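Local coordinates for protein TCR beta chain (Gallus gallus, PDB 6LIR) that forms the beta subunit of the chicken alpha-beta T-cell receptor, which probably recognises peptide antigens presented by MHC molecules, at residues B[45-48]-B[49-53]; B[63-66]-B[67-70]. All coordinates share one frame; numbering follows the deposited sequence.

Contact 1. Residues B[45-48]-B[49-53]; sequences SSYG and VKQEN
Ser45 and Asn53 form an antiparallel hydrogen-bonded pair, Ser45 N to Asn53 O at 3.0 Å and Asn53 N to Ser45 O at 2.8 Å, and beyond it the chain reverses through a type II turn from Gly48 to Gln51. Gln51 folds its amide back across the hairpin, CG swung away from the backbone N (chi1 -162°) and the chain kinked about CB-CG. Its OE1 accepts a hydrogen bond from Tyr47 N at 2.8 Å, nearly straight and in the carbonyl plane. Its NE2 donates to Asn53 OD1, 2.7 Å away, from above the Asn53 carbonyl plane. This tie probably helps to hold the Asn53 amide against one face of the Tyr47 ring, Asn53 ND2 lying over its centre, 3.1 Å from the plane; the phenol OH bonds to Lys94. Ser46 OG donates to Gln51 O at 2.6 Å and also bonds to Arg65. Were Gln51 an alanine, the Tyr47 N-H would probably lose this acceptor and the Asn53 amide be freer to turn away from the ring. The hairpin joins strands 40-46 and 51-54, the C' and C'' strands of an immunoglobulin V domain, whose connecting turn corresponds to CDR2 of the beta chain.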
loop_
_atom_site.group_PDB
_atom_site.type_symbol
_atom_site.label_atom_id
_atom_site.label_comp_id
_atom_site.label_asym_id
_atom_site.label_seq_id
_atom_site.Cartn_x
_atom_site.Cartn_y
_atom_site.Cartn_z
ATOM N N SER B 45 2.533 -14.557 20.346
ATOM C CA SER B 45 3.591 -13.679 20.822
ATOM C C SER B 45 4.627 -14.509 21.564
ATOM O O SER B 45 4.444 -15.706 21.802
ATOM C CB SER B 45 3.039 -12.572 21.729
ATOM O OG SER B 45 2.608 -13.101 22.974
ATOM N N SER B 46 5.711 -13.849 21.961
ATOM C CA SER B 46 6.812 -14.518 22.639
ATOM C C SER B 46 7.521 -13.504 23.516
ATOM O O SER B 46 7.934 -12.446 23.029
ATOM C CB SER B 46 7.797 -15.122 21.628
ATOM O OG SER B 46 8.983 -15.563 22.269
ATOM N N TYR B 47 7.680 -13.828 24.796
ATOM C CA TYR B 47 8.373 -12.939 25.717
ATOM C C TYR B 47 9.864 -13.227 25.790
ATOM O O TYR B 47 10.590 -12.488 26.462
ATOM C CB TYR B 47 7.765 -13.040 27.127
ATOM C CG TYR B 47 6.284 -12.722 27.219
ATOM C CD1 TYR B 47 5.689 -11.801 26.362
ATOM C CD2 TYR B 47 5.481 -13.334 28.177
ATOM C CE1 TYR B 47 4.332 -11.508 26.452
ATOM C CE2 TYR B 47 4.128 -13.049 28.274
ATOM C CZ TYR B 47 3.560 -12.135 27.407
ATOM O OH TYR B 47 2.215 -11.847 27.496
ATOM N N GLY B 48 10.332 -14.251 25.090
ATOM C CA GLY B 48 11.720 -14.658 25.174
ATOM C C GLY B 48 11.927 -15.971 24.452
ATOM O O GLY B 48 10.987 -16.574 23.922
ATOM N N VAL B 49 13.195 -16.391 24.425
ATOM C CA VAL B 49 13.563 -17.636 23.758
ATOM C C VAL B 49 12.748 -18.800 24.304
ATOM O O VAL B 49 12.577 -18.955 25.521
ATOM C CB VAL B 49 15.071 -17.900 23.903
ATOM C CG1 VAL B 49 15.473 -19.120 23.093
ATOM C CG2 VAL B 49 15.869 -16.682 23.455
ATOM N N LYS B 50 12.247 -19.634 23.390
ATOM C CA LYS B 50 11.473 -20.833 23.718
ATOM C C LYS B 50 10.289 -20.534 24.636
ATOM O O LYS B 50 9.863 -21.389 25.416
ATOM C CB LYS B 50 12.370 -21.910 24.334
ATOM C CG LYS B 50 13.329 -22.558 23.346
ATOM C CD LYS B 50 14.553 -23.130 24.049
ATOM C CE LYS B 50 15.422 -23.919 23.084
ATOM N NZ LYS B 50 14.754 -25.173 22.638
ATOM N N GLN B 51 9.745 -19.322 24.548
ATOM C CA GLN B 51 8.493 -18.960 25.201
ATOM C C GLN B 51 7.505 -18.503 24.136
ATOM O O GLN B 51 7.850 -17.679 23.285
ATOM C CB GLN B 51 8.709 -17.853 26.238
ATOM C CG GLN B 51 7.588 -17.714 27.267
ATOM C CD GLN B 51 6.352 -17.020 26.713
ATOM O OE1 GLN B 51 6.452 -16.068 25.938
ATOM N NE2 GLN B 51 5.178 -17.500 27.109
ATOM N N GLU B 52 6.290 -19.044 24.175
ATOM C CA GLU B 52 5.235 -18.644 23.254
ATOM C C GLU B 52 3.938 -18.405 24.015
ATOM O O GLU B 52 3.689 -19.016 25.059
ATOM C CB GLU B 52 5.016 -19.698 22.160
ATOM C CG GLU B 52 6.239 -19.940 21.279
ATOM C CD GLU B 52 7.148 -21.032 21.819
ATOM O OE1 GLU B 52 6.641 -21.946 22.505
ATOM O OE2 GLU B 52 8.370 -20.974 21.559
ATOM N N ASN B 53 3.109 -17.510 23.478
ATOM C CA ASN B 53 1.788 -17.235 24.028
ATOM C C ASN B 53 0.768 -17.227 22.903
ATOM O O ASN B 53 0.931 -16.496 21.920
ATOM C CB ASN B 53 1.747 -15.889 24.760
ATOM C CG ASN B 53 2.770 -15.793 25.868
ATOM O OD1 ASN B 53 2.657 -16.461 26.893
ATOM N ND2 ASN B 53 3.775 -14.947 25.671
#

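Contact 2. Residues B[63-66]-B[67-70]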
loop_
_atom_site.group_PDB
_atom_site.type_symbol
_atom_site.label_atom_id
_atom_site.label_comp_id
_atom_site.label_asym_id
_atom_site.label_seq_id
_atom_site.Cartn_x
_atom_site.Cartn_y
_atom_site.Cartn_z
ATOM N N ALA B 63 3.585 -21.867 17.022
ATOM C CA ALA B 63 4.712 -20.955 16.941
ATOM C C ALA B 63 5.853 -21.471 17.797
ATOM O O ALA B 63 5.659 -22.241 18.743
ATOM C CB ALA B 63 4.321 -19.537 17.372
ATOM N N LYS B 64 7.055 -21.031 17.441
ATOM C CA LYS B 64 8.271 -21.461 18.117
ATOM C C LYS B 64 9.264 -20.313 18.092
ATOM O O LYS B 64 9.634 -19.843 17.012
ATOM C CB LYS B 64 8.875 -22.707 17.464
ATOM C CG LYS B 64 10.186 -23.133 18.116
ATOM C CD LYS B 64 10.618 -24.508 17.649
ATOM C CE LYS B 64 11.702 -24.397 16.597
ATOM N NZ LYS B 64 12.943 -25.117 16.986
ATOM N N ARG B 65 9.701 -19.872 19.265
ATOM C CA ARG B 65 10.773 -18.882 19.339
ATOM C C ARG B 65 12.061 -19.679 19.498
ATOM O O ARG B 65 12.494 -20.004 20.604
ATOM C CB ARG B 65 10.543 -17.914 20.494
ATOM C CG ARG B 65 11.634 -16.875 20.670
ATOM C CD ARG B 65 11.498 -15.739 19.669
ATOM N NE ARG B 65 12.462 -14.672 19.919
ATOM C CZ ARG B 65 12.259 -13.670 20.769
ATOM N NH1 ARG B 65 13.188 -12.736 20.934
ATOM N NH2 ARG B 65 11.126 -13.606 21.456
ATOM N N SER B 66 12.673 -20.008 18.353
ATOM C CA SER B 66 13.831 -20.893 18.340
ATOM C C SER B 66 15.069 -20.221 18.915
ATOM O O SER B 66 15.964 -20.905 19.424
ATOM C CB SER B 66 14.102 -21.381 16.915
ATOM O OG SER B 66 14.366 -20.293 16.044
ATOM N N SER B 67 15.146 -18.897 18.833
ATOM C CA SER B 67 16.287 -18.159 19.354
ATOM C C SER B 67 15.862 -16.712 19.536
ATOM O O SER B 67 14.753 -16.319 19.164
ATOM C CB SER B 67 17.495 -18.263 18.418
ATOM O OG SER B 67 17.214 -17.646 17.172
ATOM N N GLN B 68 16.769 -15.919 20.113
ATOM C CA GLN B 68 16.490 -14.504 20.337
ATOM C C GLN B 68 16.143 -13.778 19.042
ATOM O O GLN B 68 15.338 -12.837 19.055
ATOM C CB GLN B 68 17.693 -13.848 21.019
ATOM C CG GLN B 68 17.549 -12.359 21.297
ATOM C CD GLN B 68 16.691 -12.055 22.517
ATOM O OE1 GLN B 68 15.816 -12.838 22.891
ATOM N NE2 GLN B 68 16.940 -10.910 23.142
ATOM N N GLU B 69 16.708 -14.212 17.917
ATOM C CA GLU B 69 16.564 -13.488 16.659
ATOM C C GLU B 69 15.372 -13.935 15.824
ATOM O O GLU B 69 14.935 -13.181 14.948
ATOM C CB GLU B 69 17.837 -13.633 15.810
ATOM C CG GLU B 69 19.093 -13.057 16.444
ATOM C CD GLU B 69 19.763 -14.030 17.396
ATOM O OE1 GLU B 69 20.722 -13.625 18.088
ATOM O OE2 GLU B 69 19.325 -15.198 17.453
ATOM N N VAL B 70 14.826 -15.123 16.073
ATOM C CA VAL B 70 13.947 -15.790 15.120
ATOM C C VAL B 70 12.683 -16.250 15.831
ATOM O O VAL B 70 12.755 -16.915 16.872
ATOM C CB VAL B 70 14.644 -16.992 14.450
ATOM C CG1 VAL B 70 13.712 -17.654 13.448
ATOM C CG2 VAL B 70 15.933 -16.556 13.778
#
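Arg65, Ser66 and Ser67 lie where the chain passes from strand 61-67 toward strand 70-75, in the D-to-E connection of the V-type immunoglobulin domain. The Arg65 side chain reaches forward along the loop and meets its backbone carbonyls with the edge of the guanidinium. A bend at chi2 (79°) after an extended first torsion turns the chain that way: NE makes a weak bond to Ser67 O at 2.9 Å, whereas NH1 gives a straighter one to Gln68 O, also 2.9 Å, with the acceptor close to the guanidinium plane. The Gln68 side chain runs alongside in the same direction, its amide 17° from the guanidinium plane. Both groups continue to Asp27, Arg65 NH2 bonding to its backbone O and Gln68 NE2 to its carboxylate, so the loop is tied to the region ahead of strand 28-34. Ser66 OG lies 3.7 Å from Val70 CB and is weakly bonded to His72. On Ser67, a first torsion of 64° leaves OG over its own backbone, from where it donates to Glu69 OE2 at 3.2 Å, approaching the carboxylate oxygen almost end-on.

Overall arrangement
Contacts 1 and 2 follow one another along the V domain, their centres about 8 Å apart, and each closes a chain reversal near the same end of it. Contact 1 is partly buried and joins two strands of the six-stranded sheet; contact 2 is a surface contact where strand 61-67 leaves the three-stranded sheet. In the first, neutral amides and hydroxyls work beside an aromatic ring, while in the second a buried arginine gathers loop carbonyls. Arg65 links the two: its O probably accepts a hydrogen bond from Lys50 N at 2.8 Å, its N probably donates to Glu52 OE2 at 2.9 Å, and its CG packs against Gly48 O.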